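Local coordinates for protein 2-nitropropane dioxygenase (Streptomyces ansochromogenes, PDB 3BW2) that probably oxidises alkyl nitronates such as propionate 3-nitronate with molecular oxygen, using a bound flavin mononucleotide as cofactor, at residues 247-252 and 315-320; 155-160 and 180-185; 40-45 and 65-70. One frame throughout, in Å; residues are numbered along the deposited sequence.

Contact 1. Residues 247-252 and 315-320; sequences GAPGPH and QGMALW. With FMN (flavin mononucleotide), chain B.
H252 and W320 meet through one fairly straight hydrogen bond: NE2 of H252 donates to the backbone O of W320 at 2.9 Å (159° at the hydrogen), with the oxygen lying in the imidazole plane. Over one face of the same ring sits the backbone of L319, its CA 4.0 Å from the ring centroid in a CH-pi contact, while L319 CD2 slides past in the opposite direction to lie 4.1 Å from H252 CG. The imidazole reaches W320 because its CG stands opposite the backbone N (chi1 -170°). With an alanine here, the W320 carbonyl would probably lose its in-plane N-H donor and L319 the flat face it rests on. Farther along, M317 bends at its last torsion (chi3 65°) and brings CE to 3.8 Å from P249 CB, with SD beside P251. W320 carries the contact to the cofactor, its CB 3.6 Å from C7 of FMN at the dimethylbenzene end of the flavin. Around this core, P249 occupies the N-cap position of helix 250-255, L241 of helix 238-241 touches H252, helix 296-311 packs on M317 through A308 and A309, and strand 275-278 lies against L319 and W320.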
loop_
_atom_site.group_PDB
_atom_site.type_symbol
_atom_site.label_atom_id
_atom_site.label_comp_id
_atom_site.label_asym_id
_atom_site.label_seq_id
_atom_site.Cartn_x
_atom_site.Cartn_y
_atom_site.Cartn_z
ATOM N N GLY A 247 5.648 26.261 -1.289
ATOM C CA GLY A 247 6.865 26.847 -1.813
ATOM C C GLY A 247 7.668 25.889 -2.667
ATOM O O GLY A 247 8.827 26.157 -2.971
ATOM N N ALA A 248 7.062 24.768 -3.051
ATOM C CA ALA A 248 7.748 23.785 -3.881
ATOM C C ALA A 248 8.075 24.412 -5.231
ATOM O O ALA A 248 7.278 25.167 -5.775
ATOM C CB ALA A 248 6.870 22.555 -4.079
ATOM N N PRO A 249 9.260 24.106 -5.784
ATOM C CA PRO A 249 9.681 24.648 -7.076
ATOM C C PRO A 249 8.667 24.344 -8.172
ATOM O O PRO A 249 8.002 23.305 -8.140
ATOM C CB PRO A 249 11.016 23.950 -7.321
ATOM C CG PRO A 249 11.547 23.754 -5.932
ATOM C CD PRO A 249 10.323 23.273 -5.194
ATOM N N GLY A 250 8.559 25.253 -9.139
ATOM C CA GLY A 250 7.623 25.069 -10.233
ATOM C C GLY A 250 7.796 23.751 -10.968
ATOM O O GLY A 250 6.803 23.096 -11.291
ATOM N N PRO A 251 9.038 23.335 -11.265
ATOM C CA PRO A 251 9.245 22.066 -11.973
ATOM C C PRO A 251 8.743 20.877 -11.151
ATOM O O PRO A 251 8.366 19.835 -11.699
ATOM C CB PRO A 251 10.763 22.025 -12.179
ATOM C CG PRO A 251 11.136 23.474 -12.241
ATOM C CD PRO A 251 10.305 24.075 -11.137
ATOM N N HIS A 252 8.744 21.044 -9.830
ATOM C CA HIS A 252 8.288 19.994 -8.930
ATOM C C HIS A 252 6.759 19.936 -8.955
ATOM O O HIS A 252 6.170 18.860 -9.060
ATOM C CB HIS A 252 8.810 20.267 -7.511
ATOM C CG HIS A 252 8.597 19.133 -6.556
ATOM N ND1 HIS A 252 9.260 19.045 -5.349
ATOM C CD2 HIS A 252 7.782 18.052 -6.616
ATOM C CE1 HIS A 252 8.860 17.961 -4.707
ATOM N NE2 HIS A 252 7.963 17.342 -5.453
ATOM N N GLN A 315 14.647 16.497 -13.872
ATOM C CA GLN A 315 15.295 15.188 -13.926
ATOM C C GLN A 315 16.425 15.024 -12.910
ATOM O O GLN A 315 16.897 13.909 -12.677
ATOM C CB GLN A 315 15.849 14.917 -15.327
ATOM C CG GLN A 315 14.817 14.898 -16.445
ATOM C CD GLN A 315 13.767 13.813 -16.274
ATOM O OE1 GLN A 315 14.030 12.758 -15.701
ATOM N NE2 GLN A 315 12.574 14.066 -16.791
ATOM N N GLY A 316 16.859 16.126 -12.305
ATOM C CA GLY A 316 17.933 16.050 -11.327
ATOM C C GLY A 316 17.473 16.468 -9.945
ATOM O O GLY A 316 18.279 16.680 -9.038
ATOM N N MET A 317 16.161 16.576 -9.778
ATOM C CA MET A 317 15.589 16.984 -8.504
ATOM C C MET A 317 14.948 15.830 -7.741
ATOM O O MET A 317 14.582 14.807 -8.328
ATOM C CB MET A 317 14.538 18.071 -8.740
ATOM C CG MET A 317 15.097 19.364 -9.308
ATOM S SD MET A 317 13.788 20.485 -9.806
ATOM C CE MET A 317 13.029 20.825 -8.233
ATOM N N ALA A 318 14.822 16.009 -6.428
ATOM C CA ALA A 318 14.184 15.015 -5.572
ATOM C C ALA A 318 12.692 15.335 -5.603
ATOM O O ALA A 318 12.186 16.076 -4.765
ATOM C CB ALA A 318 14.722 15.117 -4.143
ATOM N N LEU A 319 11.994 14.767 -6.580
ATOM C CA LEU A 319 10.565 15.002 -6.764
ATOM C C LEU A 319 9.662 14.224 -5.793
ATOM O O LEU A 319 8.853 13.394 -6.213
ATOM C CB LEU A 319 10.198 14.667 -8.214
ATOM C CG LEU A 319 11.029 15.401 -9.281
ATOM C CD1 LEU A 319 10.618 14.946 -10.676
ATOM C CD2 LEU A 319 10.835 16.912 -9.133
ATOM N N TRP A 320 9.795 14.499 -4.501
ATOM C CA TRP A 320 8.991 13.819 -3.485
ATOM C C TRP A 320 7.504 13.864 -3.853
ATOM O O TRP A 320 6.961 14.929 -4.157
ATOM C CB TRP A 320 9.174 14.487 -2.120
ATOM C CG TRP A 320 10.590 14.628 -1.640
ATOM C CD1 TRP A 320 11.110 15.693 -0.956
ATOM C CD2 TRP A 320 11.653 13.670 -1.752
ATOM N NE1 TRP A 320 12.423 15.459 -0.636
ATOM C CE2 TRP A 320 12.784 14.225 -1.112
ATOM C CE3 TRP A 320 11.762 12.398 -2.333
ATOM C CZ2 TRP A 320 14.009 13.552 -1.035
ATOM C CZ3 TRP A 320 12.982 11.730 -2.257
ATOM C CH2 TRP A 320 14.089 12.310 -1.613
HETATM N N1 FMN B . 7.336 14.365 6.926
HETATM C C2 FMN B . 7.988 14.883 8.058
HETATM O O2 FMN B . 7.733 14.436 9.173
HETATM N N3 FMN B . 8.915 15.905 7.933
HETATM C C4 FMN B . 9.244 16.472 6.713
HETATM O O4 FMN B . 10.079 17.393 6.653
HETATM C C4A FMN B . 8.585 15.973 5.555
HETATM N N5 FMN B . 8.847 16.515 4.299
HETATM C C5A FMN B . 8.190 16.062 3.152
HETATM C C6 FMN B . 8.474 16.662 1.898
HETATM C C7 FMN B . 7.826 16.246 0.683
HETATM C C7M FMN B . 7.604 17.401 -0.322
HETATM C C8 FMN B . 6.838 15.205 0.840
HETATM C C8M FMN B . 5.602 15.090 -0.052
HETATM C C9 FMN B . 6.558 14.572 2.093
HETATM C C9A FMN B . 7.232 15.004 3.260
HETATM N N10 FMN B . 6.973 14.426 4.532
HETATM C C10 FMN B . 7.630 14.910 5.683
HETATM C "C1'" FMN B . 6.100 13.175 4.657
HETATM C "C2'" FMN B . 4.691 13.633 5.110
HETATM O "O2'" FMN B . 4.698 13.800 6.520
HETATM C "C3'" FMN B . 3.579 12.576 4.789
HETATM O "O3'" FMN B . 3.975 11.367 5.437
HETATM C "C4'" FMN B . 3.389 12.286 3.291
HETATM O "O4'" FMN B . 3.336 13.538 2.608
HETATM C "C5'" FMN B . 2.070 11.493 3.046
HETATM O "O5'" FMN B . 1.859 11.207 1.634
HETATM P P FMN B . 1.114 12.154 0.528
HETATM O O1P FMN B . 0.222 12.615 1.631
HETATM O O2P FMN B . 0.959 10.812 -0.163
HETATM O O3P FMN B . 2.460 12.845 0.417
#

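Contact 2. Residues 155-160 and 180-185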
loop_
_atom_site.group_PDB
_atom_site.type_symbol
_atom_site.label_atom_id
_atom_site.label_comp_id
_atom_site.label_asym_id
_atom_site.label_seq_id
_atom_site.Cartn_x
_atom_site.Cartn_y
_atom_site.Cartn_z
ATOM N N PRO A 155 3.297 -1.718 13.226
ATOM C CA PRO A 155 2.646 -1.701 14.536
ATOM C C PRO A 155 3.685 -1.706 15.662
ATOM O O PRO A 155 3.437 -1.181 16.748
ATOM C CB PRO A 155 1.757 -2.954 14.506
ATOM C CG PRO A 155 2.401 -3.833 13.472
ATOM C CD PRO A 155 2.851 -2.867 12.419
ATOM N N GLU A 156 4.857 -2.277 15.396
ATOM C CA GLU A 156 5.919 -2.307 16.400
ATOM C C GLU A 156 6.371 -0.882 16.695
ATOM O O GLU A 156 6.490 -0.489 17.852
ATOM C CB GLU A 156 7.122 -3.124 15.914
ATOM C CG GLU A 156 6.916 -4.631 15.881
ATOM C CD GLU A 156 5.887 -5.065 14.851
ATOM O OE1 GLU A 156 5.906 -4.530 13.719
ATOM O OE2 GLU A 156 5.068 -5.954 15.172
ATOM N N GLU A 157 6.628 -0.108 15.644
ATOM C CA GLU A 157 7.053 1.276 15.822
ATOM C C GLU A 157 5.961 2.091 16.511
ATOM O O GLU A 157 6.256 2.963 17.330
ATOM C CB GLU A 157 7.416 1.905 14.471
ATOM C CG GLU A 157 8.671 1.305 13.846
ATOM C CD GLU A 157 9.046 1.947 12.521
ATOM O OE1 GLU A 157 8.189 2.620 11.917
ATOM O OE2 GLU A 157 10.197 1.764 12.074
ATOM N N ALA A 158 4.702 1.806 16.194
ATOM C CA ALA A 158 3.594 2.529 16.811
ATOM C C ALA A 158 3.555 2.255 18.315
ATOM O O ALA A 158 3.287 3.160 19.106
ATOM C CB ALA A 158 2.273 2.128 16.169
ATOM N N ARG A 159 3.817 1.010 18.708
ATOM C CA ARG A 159 3.826 0.658 20.125
ATOM C C ARG A 159 4.939 1.439 20.833
ATOM O O ARG A 159 4.787 1.846 21.985
ATOM C CB ARG A 159 4.049 -0.847 20.307
ATOM C CG ARG A 159 2.843 -1.703 19.946
ATOM C CD ARG A 159 3.134 -3.180 20.186
ATOM N NE ARG A 159 1.952 -4.022 20.013
ATOM C CZ ARG A 159 0.880 -3.984 20.802
ATOM N NH1 ARG A 159 0.836 -3.143 21.826
ATOM N NH2 ARG A 159 -0.148 -4.795 20.573
ATOM N N ALA A 160 6.052 1.642 20.128
ATOM C CA ALA A 160 7.189 2.388 20.665
ATOM C C ALA A 160 6.794 3.848 20.863
ATOM O O ALA A 160 7.195 4.485 21.837
ATOM C CB ALA A 160 8.375 2.294 19.711
ATOM N N GLN A 180 10.160 7.871 4.299
ATOM C CA GLN A 180 9.434 6.906 5.107
ATOM C C GLN A 180 9.945 7.207 6.511
ATOM O O GLN A 180 11.154 7.363 6.706
ATOM C CB GLN A 180 9.816 5.481 4.711
ATOM C CG GLN A 180 9.068 4.954 3.503
ATOM C CD GLN A 180 7.594 4.772 3.793
ATOM O OE1 GLN A 180 6.748 5.503 3.274
ATOM N NE2 GLN A 180 7.276 3.797 4.644
ATOM N N GLY A 181 9.032 7.297 7.475
ATOM C CA GLY A 181 9.421 7.598 8.842
ATOM C C GLY A 181 9.841 6.408 9.692
ATOM O O GLY A 181 9.501 6.339 10.875
ATOM N N THR A 182 10.568 5.465 9.097
ATOM C CA THR A 182 11.045 4.297 9.839
ATOM C C THR A 182 11.990 4.796 10.938
ATOM O O THR A 182 12.739 5.749 10.734
ATOM C CB THR A 182 11.805 3.322 8.916
ATOM O OG1 THR A 182 12.759 4.053 8.147
ATOM C CG2 THR A 182 10.853 2.611 7.974
ATOM N N HIS A 183 11.954 4.154 12.101
ATOM C CA HIS A 183 12.789 4.575 13.223
ATOM C C HIS A 183 14.256 4.216 13.025
ATOM O O HIS A 183 15.144 4.822 13.630
ATOM C CB HIS A 183 12.248 3.970 14.523
ATOM C CG HIS A 183 10.847 4.398 14.842
ATOM N ND1 HIS A 183 10.170 3.964 15.961
ATOM C CD2 HIS A 183 9.997 5.224 14.187
ATOM C CE1 HIS A 183 8.963 4.502 15.981
ATOM N NE2 HIS A 183 8.833 5.271 14.915
ATOM N N ARG A 184 14.495 3.232 12.171
ATOM C CA ARG A 184 15.837 2.775 11.830
ATOM C C ARG A 184 15.793 2.300 10.382
ATOM O O ARG A 184 14.857 1.608 9.986
ATOM C CB ARG A 184 16.262 1.622 12.741
ATOM C CG ARG A 184 16.865 2.061 14.065
ATOM C CD ARG A 184 17.142 0.863 14.968
ATOM N NE ARG A 184 17.872 -0.198 14.274
ATOM C CZ ARG A 184 19.121 -0.090 13.829
ATOM N NH1 ARG A 184 19.800 1.038 14.005
ATOM N NH2 ARG A 184 19.693 -1.114 13.204
ATOM N N ASP A 185 16.793 2.677 9.590
ATOM C CA ASP A 185 16.826 2.274 8.187
ATOM C C ASP A 185 17.811 1.149 7.917
ATOM O O ASP A 185 18.968 1.216 8.321
ATOM C CB ASP A 185 17.175 3.467 7.289
ATOM C CG ASP A 185 17.292 3.078 5.818
ATOM O OD1 ASP A 185 16.418 2.333 5.327
ATOM O OD2 ASP A 185 18.251 3.519 5.147
HETATM O O HOH W 1 12.623 0.855 12.678
#
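G181 comes first along the loop, its carbonyl near the carboxylate of E157, though the contact is slight. Its backbone N is held by Q172, a residue of the FMN site. At T182 the touch is made by CA, 3.5 Å from E157 OE2, while the hydroxyl is engaged by R273. The main joint is H183, which uses backbone and ring on the same glutamate. Its N donates to E157 OE2 at 3.0 Å in a nearly straight bond (170° at the hydrogen), which meets the oxygen from above the carboxylate plane. The ring then runs back along the glutamate in the opposite sense, carboxylate and imidazole stacked with their planes only 4° apart. Near the helix, E157 CB lies over the ring face in a CH-pi contact, 3.7 Å from the H183 ring centroid and offset toward the CE1 rim. A160 CB stands at the ring edge, 4.4 Å from H183 CE1. The extended E157 chain (chi2 -179°) makes this overlap possible, carrying the carboxylate out to the loop while CB and CG stay against the imidazole face. Both polar ends are anchored from outside the two segments: E157 OE1 accepts from T153 N, and H183 NE2 bonds to T151 O, which would fix the rotation of each flat group. At R184 the link is a water that donates to E157 OE2 at 2.7 Å and accepts a weak bond from R184 N, giving that carboxylate oxygen a second donor. The contact thus ties the loop after strand 178-179 to the first turns of helix 155-163 in the TIM barrel. That helix rests through A158 on strands 147-152 and 168-172 and on helix 196-206, while E156 forms a salt bridge with R326 of the second subunit.

Contact 3. Residues 40-45 and 65-70. With FMN (flavin mononucleotide), chain B.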
loop_
_atom_site.group_PDB
_atom_site.type_symbol
_atom_site.label_atom_id
_atom_site.label_comp_id
_atom_site.label_asym_id
_atom_site.label_seq_id
_atom_site.Cartn_x
_atom_site.Cartn_y
_atom_site.Cartn_z
ATOM N N LEU A 40 4.675 23.487 10.055
ATOM C CA LEU A 40 5.934 24.085 9.639
ATOM C C LEU A 40 6.939 22.939 9.687
ATOM O O LEU A 40 6.805 22.022 10.503
ATOM C CB LEU A 40 6.375 25.189 10.608
ATOM C CG LEU A 40 5.619 26.517 10.590
ATOM C CD1 LEU A 40 6.186 27.435 11.672
ATOM C CD2 LEU A 40 5.750 27.166 9.217
ATOM N N ALA A 41 7.935 22.984 8.813
ATOM C CA ALA A 41 8.955 21.946 8.770
ATOM C C ALA A 41 10.267 22.530 9.269
ATOM O O ALA A 41 10.787 23.469 8.675
ATOM C CB ALA A 41 9.121 21.435 7.342
ATOM N N ALA A 42 10.801 21.980 10.355
ATOM C CA ALA A 42 12.067 22.474 10.894
ATOM C C ALA A 42 13.242 21.663 10.334
ATOM O O ALA A 42 14.410 21.980 10.577
ATOM C CB ALA A 42 12.046 22.408 12.426
ATOM N N GLY A 43 12.918 20.613 9.581
ATOM C CA GLY A 43 13.945 19.771 8.996
ATOM C C GLY A 43 14.912 20.534 8.110
ATOM O O GLY A 43 14.504 21.277 7.218
ATOM N N TYR A 44 16.202 20.346 8.374
ATOM C CA TYR A 44 17.283 20.990 7.633
ATOM C C TYR A 44 17.466 22.485 7.904
ATOM O O TYR A 44 18.364 23.104 7.336
ATOM C CB TYR A 44 17.119 20.744 6.124
ATOM C CG TYR A 44 16.985 19.274 5.772
ATOM C CD1 TYR A 44 17.895 18.336 6.264
ATOM C CD2 TYR A 44 15.943 18.820 4.971
ATOM C CE1 TYR A 44 17.767 16.984 5.970
ATOM C CE2 TYR A 44 15.802 17.459 4.666
ATOM C CZ TYR A 44 16.718 16.549 5.171
ATOM O OH TYR A 44 16.589 15.205 4.887
ATOM N N LYS A 45 16.627 23.072 8.756
ATOM C CA LYS A 45 16.777 24.493 9.084
ATOM C C LYS A 45 17.543 24.613 10.394
ATOM O O LYS A 45 17.720 23.626 11.101
ATOM C CB LYS A 45 15.418 25.179 9.266
ATOM C CG LYS A 45 14.474 25.099 8.077
ATOM C CD LYS A 45 13.459 26.235 8.128
ATOM C CE LYS A 45 12.098 25.824 7.580
ATOM N NZ LYS A 45 12.143 25.154 6.250
ATOM N N PHE A 65 -1.256 25.188 15.187
ATOM C CA PHE A 65 -0.408 24.720 14.098
ATOM C C PHE A 65 0.663 23.807 14.680
ATOM O O PHE A 65 0.839 23.737 15.901
ATOM C CB PHE A 65 0.246 25.907 13.388
ATOM C CG PHE A 65 1.186 26.697 14.262
ATOM C CD1 PHE A 65 2.492 26.262 14.481
ATOM C CD2 PHE A 65 0.759 27.868 14.882
ATOM C CE1 PHE A 65 3.360 26.982 15.303
ATOM C CE2 PHE A 65 1.618 28.594 15.706
ATOM C CZ PHE A 65 2.922 28.149 15.917
ATOM N N GLY A 66 1.380 23.109 13.807
ATOM C CA GLY A 66 2.418 22.219 14.276
ATOM C C GLY A 66 3.782 22.532 13.699
ATOM O O GLY A 66 3.911 23.260 12.709
ATOM N N VAL A 67 4.806 21.992 14.348
ATOM C CA VAL A 67 6.188 22.152 13.921
ATOM C C VAL A 67 6.777 20.741 13.968
ATOM O O VAL A 67 6.638 20.036 14.966
ATOM C CB VAL A 67 6.988 23.087 14.875
ATOM C CG1 VAL A 67 8.442 23.173 14.420
ATOM C CG2 VAL A 67 6.364 24.478 14.892
ATOM N N ASN A 68 7.423 20.328 12.885
ATOM C CA ASN A 68 8.000 18.992 12.810
ATOM C C ASN A 68 9.519 19.040 12.908
ATOM O O ASN A 68 10.157 19.905 12.314
ATOM C CB ASN A 68 7.551 18.331 11.494
ATOM C CG ASN A 68 8.265 17.023 11.208
ATOM O OD1 ASN A 68 9.303 17.003 10.546
ATOM N ND2 ASN A 68 7.711 15.923 11.706
ATOM N N VAL A 69 10.097 18.124 13.677
ATOM C CA VAL A 69 11.550 18.089 13.820
ATOM C C VAL A 69 12.104 16.691 13.537
ATOM O O VAL A 69 11.432 15.684 13.774
ATOM C CB VAL A 69 12.001 18.541 15.235
ATOM C CG1 VAL A 69 11.397 19.897 15.567
ATOM C CG2 VAL A 69 11.606 17.520 16.258
ATOM N N PHE A 70 13.324 16.639 13.007
ATOM C CA PHE A 70 13.965 15.366 12.696
ATOM C C PHE A 70 14.778 14.873 13.885
ATOM O O PHE A 70 15.445 15.662 14.562
ATOM C CB PHE A 70 14.906 15.499 11.495
ATOM C CG PHE A 70 14.222 15.870 10.209
ATOM C CD1 PHE A 70 12.848 15.710 10.052
ATOM C CD2 PHE A 70 14.971 16.325 9.124
ATOM C CE1 PHE A 70 12.231 15.993 8.833
ATOM C CE2 PHE A 70 14.364 16.611 7.901
ATOM C CZ PHE A 70 12.992 16.443 7.756
HETATM N N1 FMN B . 7.336 14.365 6.926
HETATM C C2 FMN B . 7.988 14.883 8.058
HETATM O O2 FMN B . 7.733 14.436 9.173
HETATM N N3 FMN B . 8.915 15.905 7.933
HETATM C C4 FMN B . 9.244 16.472 6.713
HETATM O O4 FMN B . 10.079 17.393 6.653
HETATM C C4A FMN B . 8.585 15.973 5.555
HETATM N N5 FMN B . 8.847 16.515 4.299
HETATM C C5A FMN B . 8.190 16.062 3.152
HETATM C C6 FMN B . 8.474 16.662 1.898
HETATM C C7 FMN B . 7.826 16.246 0.683
HETATM C C7M FMN B . 7.604 17.401 -0.322
HETATM C C8 FMN B . 6.838 15.205 0.840
HETATM C C8M FMN B . 5.602 15.090 -0.052
HETATM C C9 FMN B . 6.558 14.572 2.093
HETATM C C9A FMN B . 7.232 15.004 3.260
HETATM N N10 FMN B . 6.973 14.426 4.532
HETATM C C10 FMN B . 7.630 14.910 5.683
HETATM C "C1'" FMN B . 6.100 13.175 4.657
HETATM C "C2'" FMN B . 4.691 13.633 5.110
HETATM O "O2'" FMN B . 4.698 13.800 6.520
HETATM C "C3'" FMN B . 3.579 12.576 4.789
HETATM O "O3'" FMN B . 3.975 11.367 5.437
HETATM C "C4'" FMN B . 3.389 12.286 3.291
HETATM O "O4'" FMN B . 3.336 13.538 2.608
HETATM C "C5'" FMN B . 2.070 11.493 3.046
HETATM O "O5'" FMN B . 1.859 11.207 1.634
HETATM P P FMN B . 1.114 12.154 0.528
HETATM O O1P FMN B . 0.222 12.615 1.631
HETATM O O2P FMN B . 0.959 10.812 -0.163
HETATM O O3P FMN B . 2.460 12.845 0.417
HETATM O O HOH W 2 10.454 19.076 8.947
#
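The F70 ring has G43 over one face and Y44 at its edge. G43 CA lies 3.6 Å from the F70 ring centroid in a CH-pi contact, so close that a side chain at G43 pointing this way would collide with the ring. The edge of F70 turns toward the face of Y44 in a T-shaped pair, planes at 78°, with F70 CE2 3.6 Å from Y44 CZ. Elsewhere along its edge F70 meets the flavin, its CZ 3.3 Å from FMN O4. Y44 is itself held at OH by Y294 and stacked on H298.

Behind the rings, strands 38-41 and 65-70 pair in parallel, L40 beside V67 and A41 beside N68. L40 N donates to G66 O, N68 N to L40 O, and A42 N to N68 O; the last lies in the carbonyl plane. V67 CG1 and V69 CG1 both pack on A42 CB, and helix 47-60 completes this beta-alpha-beta unit, with L57 on L40 and M50 on A42.

N68 projects from the strand with CG opposite its backbone N (chi1 171°), which presents its amide to the pyrimidine end of FMN. OD1 accepts from FMN N3 at 2.9 Å, and ND2 is bonded to S127, which would help fix how the amide is turned. A water accepts from G43 N at 3.0 Å and lies 2.9 Å from both N68 OD1 and FMN O4. N68 thus takes up the flavin N3-H directly, in agreement with its place in the FMN site, while the turn after strand 38-41 may reach the C4 carbonyl through the water.

How the contacts relate
Contacts 1 and 3 both touch FMN, at different ends of the flavin: contact 1 brings W320 to the dimethylbenzene ring, and contact 3 supplies N68 and F70 at the pyrimidine ring. Their centres lie 19 Å apart and their nearest atoms about 7 Å, so the cofactor joins them without direct touch. Contact 2 is one shell farther out: the nearest atoms of G181 and FMN are about 7 Å apart, and G181 comes to about 4 Å from the side chain of Q172, which hydrogen-bonds the cofactor. Contacts 1 and 2 fall on opposite sides of the chain's centre, 27 Å between centres; for contacts 2 and 3 the centres are 19 Å apart, the nearest atoms about 9 Å.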